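Long-range contacts in octopine dehydrogenase (Pecten maximus, PDB 3C7D), which catalyses the NADH-dependent reductive condensation of L-arginine with pyruvate to give D-octopine, the reverse of octopine dehydrogenation: residues Pro116-Phe121 and Phe141-Trp146; Tyr208-Pro213 and Lys273-Trp278; Gln236-Ala241 and Asp292-Ile297; Gly333-Lys338 and Lys353-Ala358. All blocks are in the same frame, centred on the assembly; numbering follows the deposited sequence.

Interaction 1: Pro116-Phe121 and Phe141-Trp146. With NAD (nicotinamide-adenine-dinucleotide), chain B; PYR (pyruvic acid), chain C.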
# COMPACT_ATOMS: atom_id res chain seq x y z
N PRO A 116 4.44 1.53 -0.64
CA PRO A 116 3.58 0.40 -0.29
C PRO A 116 3.54 -0.52 -1.52
O PRO A 116 3.97 -0.06 -2.59
CB PRO A 116 2.21 1.06 -0.06
CG PRO A 116 2.45 2.54 -0.06
CD PRO A 116 3.64 2.73 -0.93
N SER A 117 3.07 -1.77 -1.46
CA SER A 117 2.44 -2.52 -0.35
C SER A 117 0.94 -2.71 -0.58
O SER A 117 0.55 -3.52 -1.42
CB SER A 117 2.74 -2.00 1.05
OG SER A 117 2.20 -2.89 2.02
N GLN A 118 0.71 -2.36 0.33
CA GLN A 118 -0.54 -2.33 1.08
C GLN A 118 -1.42 -3.52 0.73
O GLN A 118 -0.92 -4.51 0.62
CB GLN A 118 -1.29 -1.02 0.82
CG GLN A 118 -0.60 0.22 1.36
CD GLN A 118 -1.36 1.49 1.06
OE1 GLN A 118 -0.90 2.59 1.40
NE2 GLN A 118 -2.52 1.36 0.42
N ALA A 119 -2.73 -3.93 0.48
CA ALA A 119 -3.19 -5.24 0.93
C ALA A 119 -3.15 -6.48 0.01
O ALA A 119 -3.39 -6.40 -1.15
CB ALA A 119 -4.48 -5.13 1.59
N GLY A 120 -2.84 -7.64 0.54
CA GLY A 120 -2.68 -8.83 -0.30
C GLY A 120 -1.34 -8.94 -1.00
O GLY A 120 -1.15 -9.81 -1.85
N PHE A 121 -0.42 -8.06 -0.62
CA PHE A 121 0.94 -8.00 -1.17
C PHE A 121 1.73 -9.30 -0.96
O PHE A 121 2.50 -9.71 -1.83
CB PHE A 121 1.70 -6.81 -0.56
CG PHE A 121 3.11 -6.65 -1.06
CD1 PHE A 121 4.17 -7.25 -0.39
CD2 PHE A 121 3.38 -5.89 -2.18
CE1 PHE A 121 5.48 -7.11 -0.85
CE2 PHE A 121 4.69 -5.74 -2.65
CZ PHE A 121 5.74 -6.35 -1.98
N PHE A 141 5.01 -2.01 4.34
CA PHE A 141 4.87 -0.70 5.00
C PHE A 141 3.46 -0.16 4.85
O PHE A 141 2.84 -0.34 3.80
CB PHE A 141 5.87 0.30 4.43
CG PHE A 141 7.26 0.16 5.00
CD1 PHE A 141 8.13 -0.82 4.52
CD2 PHE A 141 7.69 1.01 6.01
CE1 PHE A 141 9.41 -0.95 5.04
CE2 PHE A 141 8.97 0.89 6.54
CZ PHE A 141 9.83 -0.09 6.06
N GLU A 142 2.97 0.51 5.89
CA GLU A 142 1.57 0.94 5.94
C GLU A 142 1.18 1.97 4.88
O GLU A 142 0.04 1.98 4.41
CB GLU A 142 1.17 1.43 7.35
CG GLU A 142 2.08 2.48 7.97
CD GLU A 142 1.69 2.84 9.39
OE1 GLU A 142 0.51 2.68 9.76
OE2 GLU A 142 2.58 3.29 10.15
N THR A 143 2.13 2.83 4.52
CA THR A 143 1.93 3.85 3.49
C THR A 143 3.29 4.29 2.91
O THR A 143 4.33 3.73 3.26
CB THR A 143 1.12 5.08 4.02
OG1 THR A 143 0.78 5.94 2.94
CG2 THR A 143 1.90 5.86 5.08
N LEU A 144 3.28 5.29 2.03
CA LEU A 144 4.52 5.90 1.56
C LEU A 144 5.13 6.76 2.68
O LEU A 144 4.40 7.50 3.35
CB LEU A 144 4.29 6.73 0.30
CG LEU A 144 5.52 7.12 -0.54
CD1 LEU A 144 6.10 5.91 -1.26
CD2 LEU A 144 5.18 8.21 -1.54
N PRO A 145 6.45 6.65 2.89
CA PRO A 145 7.16 7.46 3.88
C PRO A 145 6.92 8.96 3.75
O PRO A 145 6.85 9.66 4.77
CB PRO A 145 8.63 7.14 3.59
CG PRO A 145 8.61 5.79 3.02
CD PRO A 145 7.36 5.71 2.21
N TRP A 146 6.77 9.46 2.52
CA TRP A 146 6.71 10.90 2.29
C TRP A 146 5.49 11.34 1.48
O TRP A 146 4.97 10.58 0.66
CB TRP A 146 7.97 11.39 1.56
CG TRP A 146 9.21 10.58 1.80
CD1 TRP A 146 10.16 10.79 2.77
CD2 TRP A 146 9.65 9.45 1.04
NE1 TRP A 146 11.15 9.85 2.66
CE2 TRP A 146 10.87 9.01 1.61
CE3 TRP A 146 9.13 8.76 -0.06
CZ2 TRP A 146 11.58 7.92 1.11
CZ3 TRP A 146 9.83 7.66 -0.56
CH2 TRP A 146 11.05 7.26 0.03
PA NAD B . 2.78 7.22 -8.99
O1A NAD B . 1.40 7.38 -9.50
O2A NAD B . 3.52 8.49 -9.03
O5B NAD B . 3.55 6.11 -9.86
C5B NAD B . 3.33 5.94 -11.24
C4B NAD B . 4.23 4.80 -11.70
O4B NAD B . 3.51 3.59 -11.80
C3B NAD B . 4.82 5.04 -13.07
O3B NAD B . 6.03 5.76 -12.98
C2B NAD B . 5.05 3.63 -13.58
O2B NAD B . 6.32 3.16 -13.19
C1B NAD B . 3.97 2.81 -12.89
N9A NAD B . 2.87 2.54 -13.84
C8A NAD B . 1.82 3.37 -14.13
N7A NAD B . 1.03 2.78 -15.04
C5A NAD B . 1.55 1.57 -15.35
C6A NAD B . 1.14 0.57 -16.22
N6A NAD B . 0.29 0.89 -17.19
N1A NAD B . 1.90 -0.59 -16.34
C2A NAD B . 3.05 -0.75 -15.59
N3A NAD B . 3.45 0.26 -14.72
C4A NAD B . 2.72 1.40 -14.60
O3 NAD B . 2.71 6.60 -7.49
PN NAD B . 3.58 7.16 -6.25
O1N NAD B . 3.32 8.61 -6.08
O2N NAD B . 4.98 6.69 -6.38
O5D NAD B . 2.89 6.43 -4.99
C5D NAD B . 2.85 5.03 -4.86
C4D NAD B . 1.84 4.65 -3.78
O4D NAD B . 2.05 5.44 -2.62
C3D NAD B . 0.41 4.87 -4.23
O3D NAD B . -0.32 3.69 -4.01
C2D NAD B . -0.13 5.99 -3.36
O2D NAD B . -1.45 5.74 -2.95
C1D NAD B . 0.83 6.00 -2.17
N1N NAD B . 1.05 7.36 -1.61
C2N NAD B . 1.48 8.39 -2.41
C3N NAD B . 1.70 9.66 -1.87
C7N NAD B . 2.64 10.60 -2.57
O7N NAD B . 2.92 11.84 -1.98
N7N NAD B . 3.20 10.24 -3.73
C4N NAD B . 1.47 9.87 -0.51
C5N NAD B . 1.04 8.82 0.30
C6N NAD B . 0.84 7.56 -0.27
C PYR C . -2.71 5.69 2.33
O PYR C . -1.71 4.82 2.46
OXT PYR C . -2.82 6.31 1.11
CA PYR C . -3.64 5.99 3.40
O3 PYR C . -4.94 6.29 3.04
CB PYR C . -3.18 6.04 4.89

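Interaction 2: Tyr208-Pro213 and Lys273-Trp278. With PYR (pyruvic acid), chain C.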
# COMPACT_ATOMS: atom_id res chain seq x y z
N TYR A 208 -6.86 0.06 7.12
CA TYR A 208 -8.19 0.68 7.16
C TYR A 208 -8.73 0.96 5.76
O TYR A 208 -9.02 2.11 5.42
CB TYR A 208 -8.17 1.97 8.01
CG TYR A 208 -7.97 1.77 9.50
CD1 TYR A 208 -8.76 0.87 10.22
CD2 TYR A 208 -7.01 2.51 10.19
CE1 TYR A 208 -8.58 0.70 11.59
CE2 TYR A 208 -6.83 2.35 11.56
CZ TYR A 208 -7.62 1.45 12.25
OH TYR A 208 -7.45 1.28 13.60
N SER A 209 -8.87 -0.10 4.97
CA SER A 209 -9.25 0.00 3.56
C SER A 209 -10.59 0.70 3.33
O SER A 209 -10.81 1.33 2.29
CB SER A 209 -9.25 -1.39 2.92
OG SER A 209 -7.97 -1.99 3.00
N PHE A 210 -11.48 0.59 4.31
CA PHE A 210 -12.82 1.16 4.23
C PHE A 210 -12.89 2.69 4.23
O PHE A 210 -13.89 3.25 3.79
CB PHE A 210 -13.68 0.63 5.39
CG PHE A 210 -13.11 0.93 6.75
CD1 PHE A 210 -13.37 2.15 7.37
CD2 PHE A 210 -12.33 -0.01 7.41
CE1 PHE A 210 -12.85 2.43 8.62
CE2 PHE A 210 -11.81 0.26 8.67
CZ PHE A 210 -12.07 1.49 9.28
N VAL A 211 -11.83 3.35 4.70
CA VAL A 211 -11.85 4.81 4.97
C VAL A 211 -12.34 5.67 3.79
O VAL A 211 -13.36 6.36 3.91
CB VAL A 211 -10.47 5.32 5.51
CG1 VAL A 211 -10.39 6.85 5.48
CG2 VAL A 211 -10.24 4.81 6.92
N HIS A 212 -11.62 5.62 2.67
CA HIS A 212 -11.95 6.44 1.50
C HIS A 212 -13.27 6.04 0.82
O HIS A 212 -14.04 6.93 0.45
CB HIS A 212 -10.79 6.47 0.51
CG HIS A 212 -9.47 6.82 1.14
ND1 HIS A 212 -9.14 8.10 1.49
CD2 HIS A 212 -8.42 6.04 1.49
CE1 HIS A 212 -7.93 8.11 2.03
NE2 HIS A 212 -7.48 6.87 2.04
N PRO A 213 -13.53 4.73 0.65
CA PRO A 213 -14.87 4.29 0.25
C PRO A 213 -15.99 4.77 1.19
O PRO A 213 -17.08 5.11 0.73
CB PRO A 213 -14.77 2.76 0.27
CG PRO A 213 -13.33 2.49 0.04
CD PRO A 213 -12.60 3.58 0.75
N LYS A 273 -6.47 -2.15 16.07
CA LYS A 273 -6.75 -1.04 16.95
C LYS A 273 -8.15 -0.56 16.61
O LYS A 273 -8.71 -0.97 15.62
CB LYS A 273 -5.75 0.08 16.67
CG LYS A 273 -4.77 0.38 17.76
CD LYS A 273 -3.64 1.20 17.20
CE LYS A 273 -2.26 0.58 17.41
NZ LYS A 273 -1.45 0.35 16.15
N ASP A 274 -8.71 0.33 17.42
CA ASP A 274 -9.85 1.10 16.93
C ASP A 274 -9.30 2.28 16.15
O ASP A 274 -8.23 2.80 16.47
CB ASP A 274 -10.70 1.61 18.09
CG ASP A 274 -11.82 0.65 18.47
OD1 ASP A 274 -12.56 0.19 17.56
OD2 ASP A 274 -11.96 0.37 19.68
N ILE A 275 -10.06 2.71 15.14
CA ILE A 275 -9.65 3.83 14.28
C ILE A 275 -9.60 5.16 15.04
O ILE A 275 -8.81 6.05 14.70
CB ILE A 275 -10.52 3.92 13.00
CG1 ILE A 275 -9.86 4.84 11.97
CG2 ILE A 275 -11.96 4.36 13.34
CD1 ILE A 275 -10.23 4.53 10.54
N TYR A 276 -10.44 5.29 16.07
CA TYR A 276 -10.38 6.44 16.97
C TYR A 276 -9.12 6.36 17.83
O TYR A 276 -8.38 7.33 17.94
CB TYR A 276 -11.63 6.53 17.86
CG TYR A 276 -11.52 7.57 18.95
CD1 TYR A 276 -11.20 8.90 18.65
CD2 TYR A 276 -11.74 7.24 20.29
CE1 TYR A 276 -11.09 9.86 19.65
CE2 TYR A 276 -11.64 8.20 21.29
CZ TYR A 276 -11.32 9.50 20.96
OH TYR A 276 -11.21 10.46 21.95
N GLN A 277 -8.88 5.19 18.40
CA GLN A 277 -7.69 4.92 19.22
C GLN A 277 -6.40 5.06 18.39
O GLN A 277 -5.30 5.06 18.94
CB GLN A 277 -7.80 3.52 19.83
CG GLN A 277 -6.97 3.28 21.08
CD GLN A 277 -7.00 1.82 21.51
OE1 GLN A 277 -8.05 1.19 21.56
NE2 GLN A 277 -5.82 1.28 21.83
N TRP A 278 -6.56 5.19 17.08
CA TRP A 278 -5.43 5.25 16.14
C TRP A 278 -4.97 6.69 15.85
O TRP A 278 -5.66 7.44 15.15
CB TRP A 278 -5.78 4.49 14.85
CG TRP A 278 -4.71 4.54 13.79
CD1 TRP A 278 -3.56 3.81 13.75
CD2 TRP A 278 -4.70 5.37 12.61
NE1 TRP A 278 -2.83 4.13 12.63
CE2 TRP A 278 -3.51 5.08 11.92
CE3 TRP A 278 -5.59 6.32 12.09
CZ2 TRP A 278 -3.17 5.72 10.71
CZ3 TRP A 278 -5.25 6.95 10.89
CH2 TRP A 278 -4.06 6.64 10.22
C PYR C . -2.71 5.69 2.33
O PYR C . -1.71 4.82 2.46
OXT PYR C . -2.82 6.31 1.11
CA PYR C . -3.64 5.99 3.40
O3 PYR C . -4.94 6.29 3.04
CB PYR C . -3.18 6.04 4.89

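Interaction 3: Gln236-Ala241 and Asp292-Ile297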
# COMPACT_ATOMS: atom_id res chain seq x y z
N GLN A 236 -12.66 16.62 6.42
CA GLN A 236 -13.29 17.62 7.29
C GLN A 236 -14.77 17.83 6.96
O GLN A 236 -15.48 18.51 7.71
CB GLN A 236 -12.55 18.95 7.22
CG GLN A 236 -11.15 18.91 7.81
CD GLN A 236 -10.67 20.26 8.31
OE1 GLN A 236 -11.43 21.23 8.36
NE2 GLN A 236 -9.40 20.33 8.70
N GLY A 237 -15.22 17.24 5.86
CA GLY A 237 -16.60 17.39 5.42
C GLY A 237 -17.47 16.18 5.69
O GLY A 237 -18.55 16.04 5.11
N ILE A 238 -17.01 15.29 6.57
CA ILE A 238 -17.79 14.11 6.93
C ILE A 238 -18.89 14.47 7.93
O ILE A 238 -18.76 15.44 8.67
CB ILE A 238 -16.91 12.94 7.49
CG1 ILE A 238 -16.18 13.36 8.78
CG2 ILE A 238 -15.94 12.43 6.41
CD1 ILE A 238 -15.78 12.20 9.68
N ASP A 239 -19.98 13.71 7.91
CA ASP A 239 -21.07 13.87 8.88
C ASP A 239 -20.89 12.91 10.06
O ASP A 239 -19.96 12.10 10.07
CB ASP A 239 -22.43 13.67 8.19
CG ASP A 239 -22.47 12.44 7.30
OD1 ASP A 239 -21.50 12.22 6.54
OD2 ASP A 239 -23.47 11.70 7.35
N GLN A 240 -21.78 13.00 11.04
CA GLN A 240 -21.74 12.12 12.21
C GLN A 240 -21.97 10.65 11.82
O GLN A 240 -21.26 9.76 12.29
CB GLN A 240 -22.73 12.57 13.29
CG GLN A 240 -22.71 11.76 14.60
CD GLN A 240 -21.37 11.81 15.34
OE1 GLN A 240 -20.73 12.85 15.43
NE2 GLN A 240 -20.96 10.67 15.88
N ALA A 241 -22.94 10.42 10.94
CA ALA A 241 -23.29 9.07 10.49
C ALA A 241 -22.12 8.35 9.81
O ALA A 241 -22.00 7.13 9.90
CB ALA A 241 -24.48 9.12 9.55
N ASP A 292 -13.79 12.85 20.39
CA ASP A 292 -14.20 11.54 19.87
C ASP A 292 -13.84 11.44 18.38
O ASP A 292 -13.28 12.39 17.82
CB ASP A 292 -15.69 11.27 20.13
CG ASP A 292 -16.61 12.33 19.54
OD1 ASP A 292 -16.15 13.45 19.24
OD2 ASP A 292 -17.81 12.03 19.37
N LEU A 293 -14.14 10.31 17.74
CA LEU A 293 -13.72 10.08 16.35
C LEU A 293 -14.09 11.19 15.37
O LEU A 293 -13.22 11.71 14.67
CB LEU A 293 -14.21 8.72 15.82
CG LEU A 293 -13.77 8.36 14.40
CD1 LEU A 293 -12.25 8.21 14.26
CD2 LEU A 293 -14.47 7.10 13.93
N TYR A 294 -15.37 11.56 15.34
CA TYR A 294 -15.84 12.62 14.44
C TYR A 294 -14.99 13.88 14.55
O TYR A 294 -14.46 14.36 13.55
CB TYR A 294 -17.31 12.95 14.71
CG TYR A 294 -17.79 14.19 13.98
CD1 TYR A 294 -18.09 14.15 12.62
CD2 TYR A 294 -17.92 15.41 14.65
CE1 TYR A 294 -18.53 15.29 11.95
CE2 TYR A 294 -18.36 16.55 13.99
CZ TYR A 294 -18.66 16.49 12.64
OH TYR A 294 -19.09 17.62 11.99
N HIS A 295 -14.87 14.40 15.77
CA HIS A 295 -14.13 15.63 16.01
C HIS A 295 -12.64 15.46 15.79
O HIS A 295 -11.95 16.40 15.40
CB HIS A 295 -14.42 16.16 17.42
CG HIS A 295 -15.84 16.60 17.61
ND1 HIS A 295 -16.88 15.72 17.83
CD2 HIS A 295 -16.40 17.84 17.61
CE1 HIS A 295 -18.01 16.39 17.96
NE2 HIS A 295 -17.75 17.67 17.83
N ALA A 296 -12.14 14.25 16.03
CA ALA A 296 -10.72 13.94 15.80
C ALA A 296 -10.35 14.04 14.32
O ALA A 296 -9.25 14.47 13.99
CB ALA A 296 -10.37 12.57 16.35
N ILE A 297 -11.28 13.65 13.45
CA ILE A 297 -11.07 13.75 12.00
C ILE A 297 -11.27 15.19 11.53
O ILE A 297 -10.39 15.75 10.87
CB ILE A 297 -11.98 12.77 11.20
CG1 ILE A 297 -11.66 11.31 11.55
CG2 ILE A 297 -11.83 12.99 9.69
CD1 ILE A 297 -12.73 10.31 11.16

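Interaction 4: Gly333-Lys338 and Lys353-Ala358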
# COMPACT_ATOMS: atom_id res chain seq x y z
N GLY A 333 -7.48 -3.66 -1.44
CA GLY A 333 -7.76 -3.32 -0.05
C GLY A 333 -8.95 -4.06 0.55
O GLY A 333 -8.78 -5.08 1.22
N MET A 334 -10.14 -3.55 0.28
CA MET A 334 -11.37 -4.05 0.91
C MET A 334 -11.70 -5.50 0.54
O MET A 334 -12.14 -6.27 1.40
CB MET A 334 -12.56 -3.13 0.59
CG MET A 334 -12.51 -1.78 1.29
SD MET A 334 -14.12 -0.98 1.44
CE MET A 334 -14.86 -1.92 2.77
N ILE A 335 -11.49 -5.86 -0.73
CA ILE A 335 -11.72 -7.23 -1.19
C ILE A 335 -10.77 -8.19 -0.48
O ILE A 335 -11.17 -9.28 -0.07
CB ILE A 335 -11.59 -7.36 -2.73
CG1 ILE A 335 -12.63 -6.48 -3.44
CG2 ILE A 335 -11.71 -8.81 -3.18
CD1 ILE A 335 -14.06 -6.69 -2.96
N VAL A 336 -9.52 -7.76 -0.32
CA VAL A 336 -8.51 -8.56 0.37
C VAL A 336 -8.89 -8.78 1.83
O VAL A 336 -8.73 -9.89 2.35
CB VAL A 336 -7.10 -7.92 0.29
CG1 VAL A 336 -6.06 -8.92 0.76
CG2 VAL A 336 -6.79 -7.46 -1.14
N PHE A 337 -9.40 -7.74 2.48
CA PHE A 337 -9.90 -7.86 3.85
C PHE A 337 -11.18 -8.70 3.91
O PHE A 337 -11.40 -9.42 4.90
CB PHE A 337 -10.12 -6.48 4.49
CG PHE A 337 -10.67 -6.54 5.89
CD1 PHE A 337 -9.92 -7.07 6.94
CD2 PHE A 337 -11.96 -6.08 6.16
CE1 PHE A 337 -10.43 -7.13 8.23
CE2 PHE A 337 -12.48 -6.13 7.45
CZ PHE A 337 -11.72 -6.66 8.48
N LYS A 338 -12.01 -8.62 2.87
CA LYS A 338 -13.20 -9.46 2.77
C LYS A 338 -12.83 -10.93 2.58
O LYS A 338 -13.46 -11.82 3.16
CB LYS A 338 -14.13 -8.98 1.64
CG LYS A 338 -15.37 -9.86 1.39
CD LYS A 338 -16.27 -9.99 2.62
CE LYS A 338 -17.43 -10.93 2.37
NZ LYS A 338 -18.28 -11.10 3.58
N LYS A 353 -21.43 -3.58 2.61
CA LYS A 353 -22.28 -2.54 2.01
C LYS A 353 -21.45 -1.51 1.25
O LYS A 353 -21.84 -1.08 0.16
CB LYS A 353 -23.15 -1.87 3.08
CG LYS A 353 -24.18 -0.87 2.53
CD LYS A 353 -25.48 -0.83 3.35
CE LYS A 353 -25.30 -0.22 4.74
NZ LYS A 353 -26.54 -0.31 5.57
N LEU A 354 -20.30 -1.15 1.81
CA LEU A 354 -19.37 -0.22 1.17
C LEU A 354 -18.81 -0.80 -0.12
O LEU A 354 -18.74 -0.12 -1.14
CB LEU A 354 -18.23 0.18 2.11
CG LEU A 354 -18.54 1.06 3.32
CD1 LEU A 354 -17.29 1.25 4.16
CD2 LEU A 354 -19.10 2.42 2.90
N ILE A 355 -18.42 -2.07 -0.06
CA ILE A 355 -17.89 -2.77 -1.23
C ILE A 355 -18.92 -2.80 -2.35
O ILE A 355 -18.61 -2.46 -3.49
CB ILE A 355 -17.38 -4.20 -0.87
CG1 ILE A 355 -16.10 -4.11 -0.04
CG2 ILE A 355 -17.14 -5.03 -2.13
CD1 ILE A 355 -15.74 -5.38 0.72
N MET A 356 -20.15 -3.17 -2.01
CA MET A 356 -21.25 -3.24 -2.99
C MET A 356 -21.52 -1.89 -3.68
O MET A 356 -21.83 -1.87 -4.87
CB MET A 356 -22.53 -3.77 -2.34
CG MET A 356 -22.51 -5.25 -1.97
SD MET A 356 -22.03 -6.38 -3.30
CE MET A 356 -23.31 -6.08 -4.52
N TRP A 357 -21.40 -0.80 -2.93
CA TRP A 357 -21.66 0.54 -3.47
C TRP A 357 -20.51 1.04 -4.34
O TRP A 357 -20.73 1.46 -5.48
CB TRP A 357 -21.96 1.54 -2.35
CG TRP A 357 -22.17 2.94 -2.85
CD1 TRP A 357 -23.31 3.44 -3.43
CD2 TRP A 357 -21.23 4.02 -2.83
NE1 TRP A 357 -23.13 4.76 -3.76
CE2 TRP A 357 -21.86 5.14 -3.40
CE3 TRP A 357 -19.91 4.15 -2.37
CZ2 TRP A 357 -21.22 6.38 -3.54
CZ3 TRP A 357 -19.27 5.37 -2.50
CH2 TRP A 357 -19.93 6.48 -3.08
N ALA A 358 -19.30 1.00 -3.79
CA ALA A 358 -18.10 1.45 -4.49
C ALA A 358 -17.83 0.62 -5.75
O ALA A 358 -17.24 1.11 -6.71
CB ALA A 358 -16.90 1.40 -3.56

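Interaction 1: Pro116-Phe121 and Phe141-Trp146
Pro116 and Thr143 form the nearest backbone pair of two loops, with their CA atoms 5.4 Å apart. Neither loop is helix or strand over most of its length. Segment 116-121 follows strand 111-114, passes a type II turn from Gln118 to Phe121 and enters helix 121-129, with Gly120 at the N-cap. Segment 141-146 joins strand 137-141 to strand 146-150. Pro116 packs on the other backbone through CG, which is 3.5 Å from Thr143 C. Its CD reaches CD1 of Leu144 at 4.0 Å and also approaches the nicotinamide ribose of NAD. Ser117 OG gives a weak hydrogen bond to Phe141 O (3.2 Å). The Leu144 side chain extends along the cofactor: CB meets the nicotinamide ring, and CD2 meets the amide nitrogen N7N at 3.6 Å. Thr143 OG1 donates to the carboxylate oxygen O of pyruvate over 2.8 Å. OG1 lies anti to the Thr143 backbone N (chi1 -171°), which turns it to the substrate side. The extended Gln118 chain brings its amide carbon CD to 3.6 Å from that same oxygen and 3.7 Å from Glu142 O. With an alanine at Gln118, this side of the pyruvate carboxylate and the Glu142 carbonyl would probably lose their amide neighbour. Glu142 OE2 is held by Ala167 N. Both Gln118 and Thr143 bind pyruvate. The arrangement is typical of a Rossmann-type nucleotide-binding domain, where loops at the C-terminal ends of parallel strands, here 111-114 and 137-141, meet nicotinamide and substrate.

Interaction 2: Tyr208-Pro213 and Lys273-Trp278
Tyr208 and Ile275 are the nearest backbone pair, with CA atoms 7.9 Å apart, where a type I turn from Tyr208 to Val211 faces the loop after helix 240-263. Tyr208 has left helix 200-206 with a positive phi, and the turn leads into helix 211-220. The Tyr208 ring carries most of the contact. Ile275 CD1 lies over one face in a CH-pi contact, 3.8 Å from the ring centroid. The CG1 branch of Ile275 is anti to its backbone N (chi1 -165°) and runs alongside the ring to put the methyl there. The same methyl also packs on Val211 CG2 at 3.6 Å and on Phe210 CZ at 3.8 Å. The edge of the tyrosine, led by CE2, points at the face of the Trp278 indole in a T-shaped stack. The centroids of the Tyr208 ring and the five-membered ring of Trp278 are 5.3 Å apart, and the planes stand at 73°. At the far end of the ring, Tyr208 OH makes a weak hydrogen bond to Lys273 O (3.3 Å). A leucine in place of Tyr208 would probably leave the Trp278 face without its edge-on partner and Lys273 O without this weak bond. Phe210 also packs on helix 240-263. Beyond the turn, NE2 of the active-site His212 donates a nearly straight hydrogen bond to the pyruvate keto oxygen O3, 2.8 Å long, at the edge of the imidazole. Lys273 and Trp278 touch Met206, which binds L-arginine, consistent with a place beside the substrate pocket of the helical domain.

Interaction 3: Gln236-Ala241 and Asp292-Ile297
Tyr294 turns the edge of its ring to the backbone of Ile238: CE1 is 3.3 Å from Ile238 O, which lies near the ring plane. The ring stretches away from its own helix because CG is anti to the backbone N (chi1 170°). It therefore spans the gap to the chain just ahead of helix 240-263. CD1 of Tyr294 also comes within 3.8 Å of Asp239 O. Gln240 approaches from the root of the ring. Its chain bends at CG, and OE1 stops 3.5 Å from Tyr294 CB. The amide is inclined to the ring by 54°, neither stacked on it nor square to it. Gln240 NE2 has a weak hydrogen bond to Asp244 OD1. Ile238 and Ile297 make the apolar part of the contact. Their side chains cross at about a right angle, and their CD1 methyls meet at 3.9 Å. Ile238 CD1 also reaches Tyr294 CD1 at 4.2 Å, so this methyl fills the corner between Tyr294 and Ile297. No hydrogen bond joins the two segments. Within segment 292-297, His295 ND1 donates to the syn lone pair of Asp292 OD1 over 2.8 Å. The bond is bent, with the acceptor 29° out of the imidazole plane. It ties the first turn of the short helix 293-298 to its N-cap residue. Asp239, at the N-cap of helix 240-263, is bonded through OD1 to Thr242 OG1. Both segments belong to the alpha-helical domain, where the short helix lies against the start of helix 240-263: Tyr294 rests on Ala243 there, and Leu293 and Ile297 rest on Leu246.

Interaction 4: Gly333-Lys338 and Lys353-Ala358
Met334 and Ile355 stand at the centre of a helix-helix interface in the alpha-helical domain. Helix 330-344 and helix 349-361 follow each other in the chain and pack closer to antiparallel than parallel. Over these segments the axes come within 10.5 Å and their directions differ by 141°. Ile355 reaches toward helix 330-344 and packs on three of its residues. Its CG1 lies 3.7 Å from Met334 CB. Its CD1 is 4.0 Å from Lys338 CB, one turn further along. Its CG2, on the other branch, meets Ile335 CD1 at 3.6 Å. The two branches thus part, one going to Met334 and Lys338 and the other to Ile335. The Met334 and Ile355 side chains run alongside each other, pointing opposite ways. The methionine chain turns at its end (chi3 76°), which folds CE back over Ile355 CG1 at 3.8 Å and against Leu354 CB at 4.0 Å. Leu354 itself continues to Ala214 and Phe217 of helix 211-220, and to Cys249 of helix 240-263. Met334 also touches Pro213 of helix 211-220. Lys338 offers only the base of its chain here. Its CG is anti to the backbone N and its chain bends at chi2, carrying the amine away to a salt bridge from NZ to Asp352 OD2. No hydrogen bond crosses between the two segments. The contact is therefore hydrophobic and rests on the fit of branched and flexible chains, while the Lys338-Asp352 salt bridge lies beside it and not within it.

Overall arrangement
Interactions 1 and 2 meet the pyruvate from two domains. Their centres are 15 Å apart and their nearest atoms about 5 Å, so the substrate bridges them: Thr143 holds its carboxylate and His212 its keto oxygen. Interactions 2, 3 and 4 all belong to the helical domain. Interaction 3 touches interaction 2, with Tyr276 CD1 3.4 Å from Leu293 N, and its Ile297 side chain is about 12 Å from the pyruvate. Interaction 4 packs against the start of helix 211-220, which carries His212: Met334 SD lies 3.8 Å from Pro213 CG. It also reaches interaction 1, as Val336 CG1 is 3.5 Å from Gly120 N. Interactions 3 and 4 do not touch.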